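Phosphonate monoester hydrolase (PDB 4UPK) is a hydrolase of the sulfatase family, within the alkaline phosphatase clan, found here as an assembly of four protein chains. Local coordinates at residues P268-E273 with D354-G359; P278-A283 with M361-A366; T284-P289 with T444-E449; L435-P440 with F450-S455. All coordinates share one frame; numbering follows the deposited sequence.

The four contacts form a connected group in which every pair but 1 and 4 touches, built largely on the short helices 270-275, 280-286 and 445-450. Interactions 1 and 2 have centres about 9 Å apart and share the loop between strands 340-346 and 372-375; Arg-355 of the first makes a cation-pi contact with Tyr-364 of the second. Interactions 2 and 3 divide helix 280-286 between them, also with centres about 9 Å apart, joined where Trp-446 NE1 donates to Phe-279 O. Interaction 4 follows at about 12 Å from interaction 3, centre to centre, linked by Thr-444 OG1 and Ile-437 O. The nearest atoms of interactions 1 and 4 are about 9 Å apart.

Interaction 1 of 4, residues P268-E273 with D354-G359; sequences PGRDDE and DRHSWG
Glu-273 and Arg-355 form a buried salt bridge in which the guanidinium spans both carboxylate oxygens. The straight bond is Arg-355 NE to Glu-273 OE2 (3.0 Å, 172° at the hydrogen), lying in the guanidinium plane and reaching the syn side of the oxygen. Glu-273 OE1 takes two weak, bent bonds, from Arg-355 NE and, at 2.9 Å, from Arg-355 NH2. The planes of the two groups stand 59° apart. Glu-273 OE2 also accepts from Leu-267 N, while Arg-355 NH1 donates to Glu-488 O and Phe-489 makes a cation-pi contact to the same arginine. The His-356 ring lies beside this bridge: Glu-273 CG meets CD2 of His-356 near the ring plane at 3.4 Å, and Arg-270 N sits over the centre of one face. His-356 NE2 is hydrogen-bonded to Leu-267 O. Arg-270 CG comes to 4.1 Å from His-356 ND1, the side chains crossing at a slant, but Arg-270 NH2 donates to Thr-284 O. Ser-357 OG and Ser-357 N both donate to Asp-354 O. Gly-269 N, at the N-cap, bonds Asp-272 OD2 (2.7 Å). Salt bridge and histidine packing thus join the N-capped start of helix 270-275 to the loop after strand 340-346 of the sulfatase fold.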
loop_
_atom_site.group_PDB
_atom_site.type_symbol
_atom_site.label_atom_id
_atom_site.label_comp_id
_atom_site.label_asym_id
_atom_site.label_seq_id
_atom_site.Cartn_x
_atom_site.Cartn_y
_atom_site.Cartn_z
ATOM N N PRO A 268 -47.625 31.292 -0.794
ATOM C CA PRO A 268 -48.101 31.959 0.431
ATOM C C PRO A 268 -47.834 31.255 1.779
ATOM O O PRO A 268 -47.424 31.891 2.737
ATOM C CB PRO A 268 -49.584 32.230 0.151
ATOM C CG PRO A 268 -49.695 32.242 -1.349
ATOM C CD PRO A 268 -48.680 31.243 -1.830
ATOM N N GLY A 269 -48.098 29.967 1.847
ATOM C CA GLY A 269 -47.942 29.219 3.086
ATOM C C GLY A 269 -47.080 27.995 2.940
ATOM O O GLY A 269 -46.761 27.591 1.822
ATOM N N ARG A 270 -46.701 27.412 4.080
ATOM C CA ARG A 270 -45.854 26.224 4.178
ATOM C C ARG A 270 -46.544 25.029 3.553
ATOM O O ARG A 270 -45.892 24.222 2.903
ATOM C CB ARG A 270 -45.487 25.937 5.660
ATOM C CG ARG A 270 -44.490 26.949 6.221
ATOM C CD ARG A 270 -44.232 26.751 7.705
ATOM N NE ARG A 270 -43.332 25.625 7.978
ATOM C CZ ARG A 270 -42.000 25.706 8.003
ATOM N NH1 ARG A 270 -41.392 26.853 7.736
ATOM N NH2 ARG A 270 -41.269 24.638 8.289
ATOM N N ASP A 271 -47.875 24.917 3.762
ATOM C CA ASP A 271 -48.663 23.827 3.200
ATOM C C ASP A 271 -48.769 23.898 1.687
ATOM O O ASP A 271 -48.996 22.858 1.094
ATOM C CB ASP A 271 -50.042 23.668 3.879
ATOM C CG ASP A 271 -50.963 24.868 3.807
ATOM O OD1 ASP A 271 -50.466 26.009 3.947
ATOM O OD2 ASP A 271 -52.199 24.663 3.698
ATOM N N ASP A 272 -48.582 25.085 1.058
ATOM C CA ASP A 272 -48.619 25.270 -0.417
ATOM C C ASP A 272 -47.362 24.715 -1.014
ATOM O O ASP A 272 -47.389 24.150 -2.108
ATOM C CB ASP A 272 -48.715 26.756 -0.812
ATOM C CG ASP A 272 -49.915 27.482 -0.245
ATOM O OD1 ASP A 272 -51.004 26.871 -0.182
ATOM O OD2 ASP A 272 -49.767 28.655 0.138
ATOM N N GLU A 273 -46.254 24.909 -0.290
ATOM C CA GLU A 273 -44.925 24.437 -0.645
ATOM C C GLU A 273 -44.857 22.914 -0.659
ATOM O O GLU A 273 -44.360 22.309 -1.618
ATOM C CB GLU A 273 -43.871 25.048 0.323
ATOM C CG GLU A 273 -43.499 26.495 0.027
ATOM C CD GLU A 273 -43.095 26.874 -1.390
ATOM O OE1 GLU A 273 -42.739 25.983 -2.194
ATOM O OE2 GLU A 273 -43.084 28.088 -1.684
ATOM N N ASP A 354 -36.298 31.368 0.740
ATOM C CA ASP A 354 -36.996 31.051 -0.502
ATOM C C ASP A 354 -37.690 29.718 -0.330
ATOM O O ASP A 354 -37.077 28.779 0.189
ATOM C CB ASP A 354 -36.024 30.988 -1.710
ATOM C CG ASP A 354 -35.595 32.328 -2.285
ATOM O OD1 ASP A 354 -35.975 33.372 -1.714
ATOM O OD2 ASP A 354 -34.866 32.332 -3.302
ATOM N N ARG A 355 -38.983 29.644 -0.736
ATOM C CA ARG A 355 -39.824 28.432 -0.702
ATOM C C ARG A 355 -40.000 27.863 0.720
ATOM O O ARG A 355 -40.071 26.642 0.899
ATOM C CB ARG A 355 -39.294 27.354 -1.693
ATOM C CG ARG A 355 -38.875 27.883 -3.071
ATOM C CD ARG A 355 -39.988 28.678 -3.758
ATOM N NE ARG A 355 -41.190 27.855 -3.944
ATOM C CZ ARG A 355 -41.407 27.060 -4.986
ATOM N NH1 ARG A 355 -40.523 26.990 -5.975
ATOM N NH2 ARG A 355 -42.517 26.341 -5.057
ATOM N N HIS A 356 -40.030 28.759 1.717
ATOM C CA HIS A 356 -40.168 28.502 3.167
ATOM C C HIS A 356 -39.075 27.581 3.716
ATOM O O HIS A 356 -39.319 26.824 4.653
ATOM C CB HIS A 356 -41.599 28.041 3.525
ATOM C CG HIS A 356 -42.645 29.052 3.185
ATOM N ND1 HIS A 356 -42.995 30.045 4.073
ATOM C CD2 HIS A 356 -43.369 29.203 2.053
ATOM C CE1 HIS A 356 -43.936 30.756 3.468
ATOM N NE2 HIS A 356 -44.187 30.290 2.245
ATOM N N SER A 357 -37.866 27.663 3.119
ATOM C CA SER A 357 -36.738 26.830 3.479
ATOM C C SER A 357 -35.414 27.588 3.590
ATOM O O SER A 357 -35.280 28.685 3.044
ATOM C CB SER A 357 -36.628 25.624 2.550
ATOM O OG SER A 357 -36.397 26.048 1.224
ATOM N N TRP A 358 -34.453 27.000 4.331
ATOM C CA TRP A 358 -33.130 27.546 4.601
ATOM C C TRP A 358 -32.123 26.453 4.346
ATOM O O TRP A 358 -32.475 25.270 4.388
ATOM C CB TRP A 358 -33.055 28.033 6.060
ATOM C CG TRP A 358 -33.968 29.192 6.327
ATOM C CD1 TRP A 358 -35.314 29.134 6.538
ATOM C CD2 TRP A 358 -33.632 30.580 6.245
ATOM N NE1 TRP A 358 -35.839 30.397 6.577
ATOM C CE2 TRP A 358 -34.823 31.308 6.454
ATOM C CE3 TRP A 358 -32.431 31.288 6.033
ATOM C CZ2 TRP A 358 -34.849 32.706 6.487
ATOM C CZ3 TRP A 358 -32.460 32.676 6.050
ATOM C CH2 TRP A 358 -33.659 33.371 6.264
ATOM N N GLY A 359 -30.887 26.848 4.052
ATOM C CA GLY A 359 -29.802 25.925 3.738
ATOM C C GLY A 359 -29.768 25.454 2.292
ATOM O O GLY A 359 -30.145 26.185 1.369
#

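Interaction 2 of 4, residues P278-A283 with M361-A366; sequences PFFGPA and MTVYDA
Phe-280 lies against Tyr-364 with the ring planes 2° apart and the centroids 4.7 Å apart, offset so that little of one ring lies over the other. The tyrosine hydroxyl comes over the phenylalanine face, with Tyr-364 OH 3.3 Å from Phe-280 CE2. At the Phe-280 edge, in plane, stands Thr-362 OG1, 3.5 Å from CE1 of the ring; that hydroxyl trails opposite the threonine backbone N (chi1 -172°). The two methyls of Val-363 part company: CG2 reaches Phe-280 CZ at 3.6 Å, whereas CG1 meets Phe-279 CZ at 4.0 Å. Phe-279 itself presents its edge to Thr-362 CA, and its CD1 lies 3.5 Å above the plane of Phe-280, toward the rim. No direct hydrogen bond joins the segments; instead water 1 donates to Ala-283 O and to Met-361 O (2.7 Å), bridging two backbone carbonyls. Farther out, Trp-446 stacks on Phe-279. The contact joins helix 280-286, with the residue before it, to the loop between strands 340-346 and 372-375 of the sulfatase fold; the helix and the loop both pack on the four-stranded antiparallel sheet, Phe-279, Phe-280 and Val-363 through Met-479, and Val-363 also through Val-459 and Ile-461.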
loop_
_atom_site.group_PDB
_atom_site.type_symbol
_atom_site.label_atom_id
_atom_site.label_comp_id
_atom_site.label_asym_id
_atom_site.label_seq_id
_atom_site.Cartn_x
_atom_site.Cartn_y
_atom_site.Cartn_z
ATOM N N PRO A 278 -44.372 15.846 -1.503
ATOM C CA PRO A 278 -44.160 15.515 -0.082
ATOM C C PRO A 278 -42.742 15.697 0.471
ATOM O O PRO A 278 -42.608 15.832 1.686
ATOM C CB PRO A 278 -44.576 14.046 -0.009
ATOM C CG PRO A 278 -45.497 13.860 -1.137
ATOM C CD PRO A 278 -44.942 14.691 -2.224
ATOM N N PHE A 279 -41.704 15.672 -0.393
ATOM C CA PHE A 279 -40.274 15.864 -0.080
ATOM C C PHE A 279 -40.027 17.171 0.709
ATOM O O PHE A 279 -39.117 17.228 1.538
ATOM C CB PHE A 279 -39.449 15.894 -1.401
ATOM C CG PHE A 279 -38.039 16.453 -1.288
ATOM C CD1 PHE A 279 -37.798 17.817 -1.431
ATOM C CD2 PHE A 279 -36.963 15.622 -0.992
ATOM C CE1 PHE A 279 -36.509 18.336 -1.279
ATOM C CE2 PHE A 279 -35.674 16.143 -0.841
ATOM C CZ PHE A 279 -35.454 17.492 -0.997
ATOM N N PHE A 280 -40.816 18.224 0.388
ATOM C CA PHE A 280 -40.747 19.575 0.948
ATOM C C PHE A 280 -41.255 19.726 2.363
ATOM O O PHE A 280 -40.965 20.740 3.010
ATOM C CB PHE A 280 -41.340 20.611 -0.014
ATOM C CG PHE A 280 -40.609 20.668 -1.331
ATOM C CD1 PHE A 280 -39.273 21.042 -1.388
ATOM C CD2 PHE A 280 -41.250 20.325 -2.515
ATOM C CE1 PHE A 280 -38.590 21.056 -2.601
ATOM C CE2 PHE A 280 -40.579 20.386 -3.731
ATOM C CZ PHE A 280 -39.248 20.722 -3.764
ATOM N N GLY A 281 -41.991 18.717 2.833
ATOM C CA GLY A 281 -42.456 18.611 4.209
ATOM C C GLY A 281 -41.214 18.542 5.071
ATOM O O GLY A 281 -40.872 19.542 5.712
ATOM N N PRO A 282 -40.443 17.420 4.992
ATOM C CA PRO A 282 -39.172 17.334 5.745
ATOM C C PRO A 282 -38.129 18.389 5.349
ATOM O O PRO A 282 -37.373 18.825 6.203
ATOM C CB PRO A 282 -38.683 15.917 5.424
ATOM C CG PRO A 282 -39.928 15.147 5.066
ATOM C CD PRO A 282 -40.716 16.145 4.288
ATOM N N ALA A 283 -38.108 18.806 4.066
ATOM C CA ALA A 283 -37.194 19.804 3.536
ATOM C C ALA A 283 -37.418 21.214 4.097
ATOM O O ALA A 283 -36.433 21.899 4.365
ATOM C CB ALA A 283 -37.219 19.801 2.011
ATOM N N MET A 361 -30.311 21.568 1.654
ATOM C CA MET A 361 -30.860 20.195 1.612
ATOM C C MET A 361 -32.252 20.216 0.943
ATOM O O MET A 361 -33.285 20.014 1.586
ATOM C CB MET A 361 -30.890 19.514 2.998
ATOM C CG MET A 361 -29.516 19.029 3.471
ATOM S SD MET A 361 -28.718 17.703 2.507
ATOM C CE MET A 361 -29.818 16.324 2.886
ATOM N N THR A 362 -32.246 20.530 -0.362
ATOM C CA THR A 362 -33.421 20.657 -1.225
ATOM C C THR A 362 -33.028 20.414 -2.691
ATOM O O THR A 362 -31.873 20.083 -2.973
ATOM C CB THR A 362 -34.164 21.994 -0.964
ATOM O OG1 THR A 362 -35.390 21.978 -1.676
ATOM C CG2 THR A 362 -33.348 23.215 -1.358
ATOM N N VAL A 363 -33.995 20.606 -3.616
ATOM C CA VAL A 363 -33.847 20.363 -5.059
ATOM C C VAL A 363 -33.973 21.638 -5.911
ATOM O O VAL A 363 -33.796 21.559 -7.128
ATOM C CB VAL A 363 -34.792 19.226 -5.550
ATOM C CG1 VAL A 363 -34.492 17.914 -4.832
ATOM C CG2 VAL A 363 -36.268 19.613 -5.392
ATOM N N TYR A 364 -34.296 22.796 -5.287
ATOM C CA TYR A 364 -34.418 24.054 -6.026
ATOM C C TYR A 364 -33.057 24.637 -6.376
ATOM O O TYR A 364 -32.092 24.461 -5.616
ATOM C CB TYR A 364 -35.323 25.087 -5.305
ATOM C CG TYR A 364 -36.767 24.658 -5.188
ATOM C CD1 TYR A 364 -37.493 24.255 -6.315
ATOM C CD2 TYR A 364 -37.418 24.661 -3.954
ATOM C CE1 TYR A 364 -38.827 23.867 -6.213
ATOM C CE2 TYR A 364 -38.762 24.297 -3.847
ATOM C CZ TYR A 364 -39.462 23.902 -4.981
ATOM O OH TYR A 364 -40.777 23.512 -4.878
ATOM N N ASP A 365 -32.992 25.323 -7.537
ATOM C CA ASP A 365 -31.791 25.922 -8.118
ATOM C C ASP A 365 -30.965 26.804 -7.189
ATOM O O ASP A 365 -29.737 26.726 -7.241
ATOM C CB ASP A 365 -32.104 26.639 -9.452
ATOM C CG ASP A 365 -32.453 25.704 -10.610
ATOM O OD1 ASP A 365 -32.227 24.467 -10.483
ATOM O OD2 ASP A 365 -32.913 26.203 -11.652
ATOM N N ALA A 366 -31.624 27.615 -6.323
ATOM C CA ALA A 366 -30.945 28.510 -5.376
ATOM C C ALA A 366 -29.940 27.772 -4.460
ATOM O O ALA A 366 -28.945 28.362 -4.054
ATOM C CB ALA A 366 -31.964 29.310 -4.563
HETATM O O HOH W 1 -34.078 21.386 3.780
#

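Interaction 3 of 4, residues T284-P289 with T444-E449; sequences TRYSSP and TLWQQE
Tyr-286 lays the CD1 side of its ring against the outer end of the Trp-446 indole, the closest atoms being Tyr-286 CD1 and Trp-446 CZ3 at 3.6 Å. The planes are inclined by 36° and the tyrosine centroid is 5.4 Å from that of the indole six-membered ring, an oblique pair that is neither stacked nor edge-to-face. This is helix-end packing at the surface: the C-terminal part of helix 280-286 meets the first turn of helix 445-450, which opens with a capping box. There Thr-444 OG1 accepts from Gln-447 N at 3.3 Å, and Gln-447 OE1 accepts from Thr-444 N, the donor standing above the carbonyl plane of the amide. Gln-447 OE1 is also bonded to Glu-439 N, which ties the helix start to the 435-440 segment. The indole nitrogen is already satisfied by Phe-279 O. Leu-445 fills the middle, with CD1 4.0 Å from Arg-285 O. One turn on, Glu-449 extends its chain, CG pointing opposite the backbone N (chi1 -165°), to Arg-285. The guanidinium and carboxylate planes are nearly coplanar, 11° apart, and the arginine grips end-on with both terminal nitrogens on a single oxygen: Glu-449 OE1 is 3.2 Å from Arg-285 NH1, through its syn lone pair, and 3.1 Å from Arg-285 NH2.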
loop_
_atom_site.group_PDB
_atom_site.type_symbol
_atom_site.label_atom_id
_atom_site.label_comp_id
_atom_site.label_asym_id
_atom_site.label_seq_id
_atom_site.Cartn_x
_atom_site.Cartn_y
_atom_site.Cartn_z
ATOM N N THR A 284 -38.683 21.654 4.322
ATOM C CA THR A 284 -38.916 22.970 4.953
ATOM C C THR A 284 -38.717 22.840 6.484
ATOM O O THR A 284 -38.598 23.846 7.169
ATOM C CB THR A 284 -40.331 23.575 4.621
ATOM O OG1 THR A 284 -41.365 22.645 4.950
ATOM C CG2 THR A 284 -40.468 24.017 3.193
ATOM N N ARG A 285 -38.719 21.609 7.017
ATOM C CA ARG A 285 -38.603 21.352 8.455
ATOM C C ARG A 285 -37.165 21.061 8.910
ATOM O O ARG A 285 -36.917 21.086 10.110
ATOM C CB ARG A 285 -39.553 20.207 8.868
ATOM C CG ARG A 285 -40.992 20.644 9.211
ATOM C CD ARG A 285 -42.053 19.568 8.945
ATOM N NE ARG A 285 -41.578 18.213 9.244
ATOM C CZ ARG A 285 -41.918 17.117 8.569
ATOM N NH1 ARG A 285 -42.788 17.187 7.563
ATOM N NH2 ARG A 285 -41.405 15.938 8.906
ATOM N N TYR A 286 -36.230 20.807 7.953
ATOM C CA TYR A 286 -34.807 20.471 8.164
ATOM C C TYR A 286 -34.025 21.634 8.781
ATOM O O TYR A 286 -33.269 21.406 9.733
ATOM C CB TYR A 286 -34.183 20.010 6.829
ATOM C CG TYR A 286 -32.779 19.436 6.915
ATOM C CD1 TYR A 286 -32.571 18.088 7.177
ATOM C CD2 TYR A 286 -31.663 20.227 6.661
ATOM C CE1 TYR A 286 -31.285 17.556 7.243
ATOM C CE2 TYR A 286 -30.373 19.708 6.744
ATOM C CZ TYR A 286 -30.190 18.370 7.022
ATOM O OH TYR A 286 -28.917 17.858 7.067
ATOM N N SER A 287 -34.190 22.863 8.223
ATOM C CA SER A 287 -33.555 24.116 8.679
ATOM C C SER A 287 -34.613 25.178 8.929
ATOM O O SER A 287 -35.727 25.085 8.410
ATOM C CB SER A 287 -32.545 24.631 7.656
ATOM O OG SER A 287 -31.400 23.798 7.566
ATOM N N SER A 288 -34.265 26.192 9.733
ATOM C CA SER A 288 -35.173 27.288 10.091
ATOM C C SER A 288 -34.355 28.509 10.521
ATOM O O SER A 288 -33.162 28.357 10.805
ATOM C CB SER A 288 -36.127 26.860 11.222
ATOM O OG SER A 288 -35.464 26.614 12.451
ATOM N N PRO A 289 -34.962 29.721 10.605
ATOM C CA PRO A 289 -34.206 30.879 11.108
ATOM C C PRO A 289 -33.555 30.608 12.478
ATOM O O PRO A 289 -32.388 30.964 12.670
ATOM C CB PRO A 289 -35.266 31.980 11.173
ATOM C CG PRO A 289 -36.294 31.582 10.190
ATOM C CD PRO A 289 -36.352 30.096 10.279
ATOM N N THR A 444 -32.895 10.266 8.810
ATOM C CA THR A 444 -33.304 11.643 8.519
ATOM C C THR A 444 -34.819 11.784 8.632
ATOM O O THR A 444 -35.525 10.778 8.733
ATOM C CB THR A 444 -32.834 12.065 7.080
ATOM O OG1 THR A 444 -33.549 11.339 6.078
ATOM C CG2 THR A 444 -31.333 11.950 6.866
ATOM N N LEU A 445 -35.320 13.029 8.555
ATOM C CA LEU A 445 -36.753 13.323 8.568
ATOM C C LEU A 445 -37.477 12.674 7.381
ATOM O O LEU A 445 -38.582 12.185 7.549
ATOM C CB LEU A 445 -37.038 14.853 8.672
ATOM C CG LEU A 445 -36.538 15.561 9.951
ATOM C CD1 LEU A 445 -36.545 17.068 9.780
ATOM C CD2 LEU A 445 -37.380 15.218 11.134
ATOM N N TRP A 446 -36.822 12.605 6.202
ATOM C CA TRP A 446 -37.340 11.946 4.991
ATOM C C TRP A 446 -37.456 10.438 5.203
ATOM O O TRP A 446 -38.434 9.848 4.769
ATOM C CB TRP A 446 -36.412 12.206 3.800
ATOM C CG TRP A 446 -36.374 13.636 3.356
ATOM C CD1 TRP A 446 -37.265 14.263 2.536
ATOM C CD2 TRP A 446 -35.354 14.599 3.652
ATOM N NE1 TRP A 446 -36.874 15.562 2.317
ATOM C CE2 TRP A 446 -35.693 15.790 2.973
ATOM C CE3 TRP A 446 -34.192 14.577 4.447
ATOM C CZ2 TRP A 446 -34.918 16.951 3.069
ATOM C CZ3 TRP A 446 -33.431 15.731 4.551
ATOM C CH2 TRP A 446 -33.806 16.908 3.882
ATOM N N GLN A 447 -36.453 9.816 5.872
ATOM C CA GLN A 447 -36.430 8.375 6.163
ATOM C C GLN A 447 -37.518 8.011 7.133
ATOM O O GLN A 447 -38.161 6.972 6.945
ATOM C CB GLN A 447 -35.083 7.938 6.744
ATOM C CG GLN A 447 -34.019 7.749 5.697
ATOM C CD GLN A 447 -32.767 7.169 6.293
ATOM O OE1 GLN A 447 -31.912 7.881 6.810
ATOM N NE2 GLN A 447 -32.625 5.859 6.198
ATOM N N GLN A 448 -37.719 8.862 8.173
ATOM C CA GLN A 448 -38.727 8.685 9.213
ATOM C C GLN A 448 -40.142 8.768 8.628
ATOM O O GLN A 448 -40.996 7.978 9.006
ATOM C CB GLN A 448 -38.559 9.756 10.307
ATOM C CG GLN A 448 -37.387 9.530 11.237
ATOM C CD GLN A 448 -37.026 10.777 12.000
ATOM O OE1 GLN A 448 -37.820 11.314 12.779
ATOM N NE2 GLN A 448 -35.792 11.249 11.831
ATOM N N GLU A 449 -40.382 9.717 7.704
ATOM C CA GLU A 449 -41.691 9.935 7.094
ATOM C C GLU A 449 -41.958 9.000 5.914
ATOM O O GLU A 449 -43.103 8.594 5.712
ATOM C CB GLU A 449 -41.839 11.419 6.672
ATOM C CG GLU A 449 -43.272 11.844 6.359
ATOM C CD GLU A 449 -43.527 13.340 6.274
ATOM O OE1 GLU A 449 -43.140 14.063 7.221
ATOM O OE2 GLU A 449 -44.169 13.782 5.291
#

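Interaction 4 of 4, residues L435-P440 with F450-S455; sequences LDISEP and FGFGPS
An Asx turn at the end of strand 431-436, the first strand of the antiparallel four-stranded sheet, shapes the segment on which Phe-452 and Pro-454 rest. Pro-454 packs against Ser-438 and Pro-440: its CA lies 3.7 Å from Ser-438 CB, and its CB is 4.0 Å from Pro-440 CA. Phe-452 turns its ring edge to the chain, with CZ 3.6 Å from Ile-437 O and 3.8 Å from Ile-437 CG1. The phenylalanine CG sits between its own backbone N and carbonyl carbon (chi1 61°), a torsion that swings the ring toward Ile-437. Phe-452 O accepts from Gln-447 NE2 of helix 445-450, which lies between the two segments in sequence. Ser-525 and Leu-523 of the second subunit pack on Pro-440 and Pro-454, respectively. Asp-436 closes the turn: its OD1 accepts from Ser-438 N, on the anti side, tilted 30° from the carboxylate plane, and from Ser-438 OG at 2.7 Å by the syn lone pair. Arg-102 adds a salt bridge to Asp-436 OD1 and a hydrogen bond to Ser-438 OG. The other carboxylate oxygen, Asp-436 OD2, accepts from water 2 at 3.0 Å, and this water also donates to Pro-454 O at 2.6 Å.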
loop_
_atom_site.group_PDB
_atom_site.type_symbol
_atom_site.label_atom_id
_atom_site.label_comp_id
_atom_site.label_asym_id
_atom_site.label_seq_id
_atom_site.Cartn_x
_atom_site.Cartn_y
_atom_site.Cartn_z
ATOM N N LEU A 435 -28.264 14.466 -4.586
ATOM C CA LEU A 435 -28.426 14.690 -3.149
ATOM C C LEU A 435 -28.690 13.345 -2.517
ATOM O O LEU A 435 -29.088 12.413 -3.208
ATOM C CB LEU A 435 -29.602 15.679 -2.887
ATOM C CG LEU A 435 -29.734 16.295 -1.484
ATOM C CD1 LEU A 435 -28.712 17.404 -1.256
ATOM C CD2 LEU A 435 -31.138 16.869 -1.279
ATOM N N ASP A 436 -28.380 13.213 -1.233
ATOM C CA ASP A 436 -28.655 11.988 -0.504
ATOM C C ASP A 436 -29.422 12.393 0.736
ATOM O O ASP A 436 -28.911 13.180 1.548
ATOM C CB ASP A 436 -27.389 11.169 -0.167
ATOM C CG ASP A 436 -27.739 9.763 0.300
ATOM O OD1 ASP A 436 -28.301 9.627 1.401
ATOM O OD2 ASP A 436 -27.555 8.815 -0.483
ATOM N N ILE A 437 -30.682 11.898 0.835
ATOM C CA ILE A 437 -31.625 12.180 1.918
ATOM C C ILE A 437 -31.729 11.047 2.958
ATOM O O ILE A 437 -32.751 10.913 3.630
ATOM C CB ILE A 437 -32.993 12.761 1.421
ATOM C CG1 ILE A 437 -33.749 11.794 0.499
ATOM C CG2 ILE A 437 -32.796 14.143 0.785
ATOM C CD1 ILE A 437 -35.144 12.106 0.298
ATOM N N SER A 438 -30.647 10.252 3.102
ATOM C CA SER A 438 -30.531 9.173 4.089
ATOM C C SER A 438 -29.268 9.389 4.955
ATOM O O SER A 438 -28.378 10.139 4.563
ATOM C CB SER A 438 -30.496 7.805 3.410
ATOM O OG SER A 438 -29.231 7.532 2.826
ATOM N N GLU A 439 -29.244 8.796 6.155
ATOM C CA GLU A 439 -28.142 8.890 7.118
ATOM C C GLU A 439 -28.031 7.523 7.771
ATOM O O GLU A 439 -29.012 7.099 8.393
ATOM C CB GLU A 439 -28.387 10.009 8.154
ATOM C CG GLU A 439 -27.175 10.333 9.019
ATOM C CD GLU A 439 -25.981 10.887 8.267
ATOM O OE1 GLU A 439 -26.085 11.996 7.692
ATOM O OE2 GLU A 439 -24.938 10.200 8.242
ATOM N N PRO A 440 -26.905 6.777 7.527
ATOM C CA PRO A 440 -26.805 5.384 8.024
ATOM C C PRO A 440 -27.038 5.111 9.508
ATOM O O PRO A 440 -27.657 4.102 9.829
ATOM C CB PRO A 440 -25.405 4.950 7.582
ATOM C CG PRO A 440 -25.056 5.848 6.452
ATOM C CD PRO A 440 -25.699 7.158 6.762
ATOM N N PHE A 450 -40.933 8.679 5.120
ATOM C CA PHE A 450 -41.154 7.852 3.937
ATOM C C PHE A 450 -40.756 6.376 4.014
ATOM O O PHE A 450 -41.212 5.593 3.186
ATOM C CB PHE A 450 -40.750 8.572 2.633
ATOM C CG PHE A 450 -41.257 9.992 2.556
ATOM C CD1 PHE A 450 -42.611 10.257 2.392
ATOM C CD2 PHE A 450 -40.381 11.064 2.646
ATOM C CE1 PHE A 450 -43.084 11.577 2.338
ATOM C CE2 PHE A 450 -40.848 12.385 2.585
ATOM C CZ PHE A 450 -42.197 12.632 2.433
ATOM N N GLY A 451 -40.008 5.993 5.043
ATOM C CA GLY A 451 -39.689 4.599 5.338
ATOM C C GLY A 451 -38.632 3.850 4.556
ATOM O O GLY A 451 -38.547 2.628 4.696
ATOM N N PHE A 452 -37.784 4.556 3.796
ATOM C CA PHE A 452 -36.709 3.958 2.996
ATOM C C PHE A 452 -35.395 3.872 3.803
ATOM O O PHE A 452 -35.174 4.666 4.720
ATOM C CB PHE A 452 -36.513 4.744 1.662
ATOM C CG PHE A 452 -36.120 6.201 1.844
ATOM C CD1 PHE A 452 -34.782 6.574 1.920
ATOM C CD2 PHE A 452 -37.091 7.200 1.933
ATOM C CE1 PHE A 452 -34.419 7.912 2.114
ATOM C CE2 PHE A 452 -36.727 8.540 2.119
ATOM C CZ PHE A 452 -35.396 8.885 2.233
ATOM N N GLY A 453 -34.524 2.939 3.414
ATOM C CA GLY A 453 -33.232 2.727 4.065
ATOM C C GLY A 453 -32.095 3.528 3.470
ATOM O O GLY A 453 -32.290 4.249 2.480
ATOM N N PRO A 454 -30.862 3.373 4.029
ATOM C CA PRO A 454 -29.723 4.186 3.544
ATOM C C PRO A 454 -29.082 3.838 2.192
ATOM O O PRO A 454 -28.081 4.461 1.822
ATOM C CB PRO A 454 -28.746 4.150 4.718
ATOM C CG PRO A 454 -29.012 2.838 5.377
ATOM C CD PRO A 454 -30.480 2.563 5.211
ATOM N N SER A 455 -29.659 2.862 1.455
ATOM C CA SER A 455 -29.258 2.485 0.101
ATOM C C SER A 455 -30.187 3.196 -0.911
ATOM O O SER A 455 -29.909 3.190 -2.109
ATOM C CB SER A 455 -29.351 0.964 -0.094
ATOM O OG SER A 455 -28.230 0.291 0.459
HETATM O O HOH W 2 -28.676 5.997 -0.227
#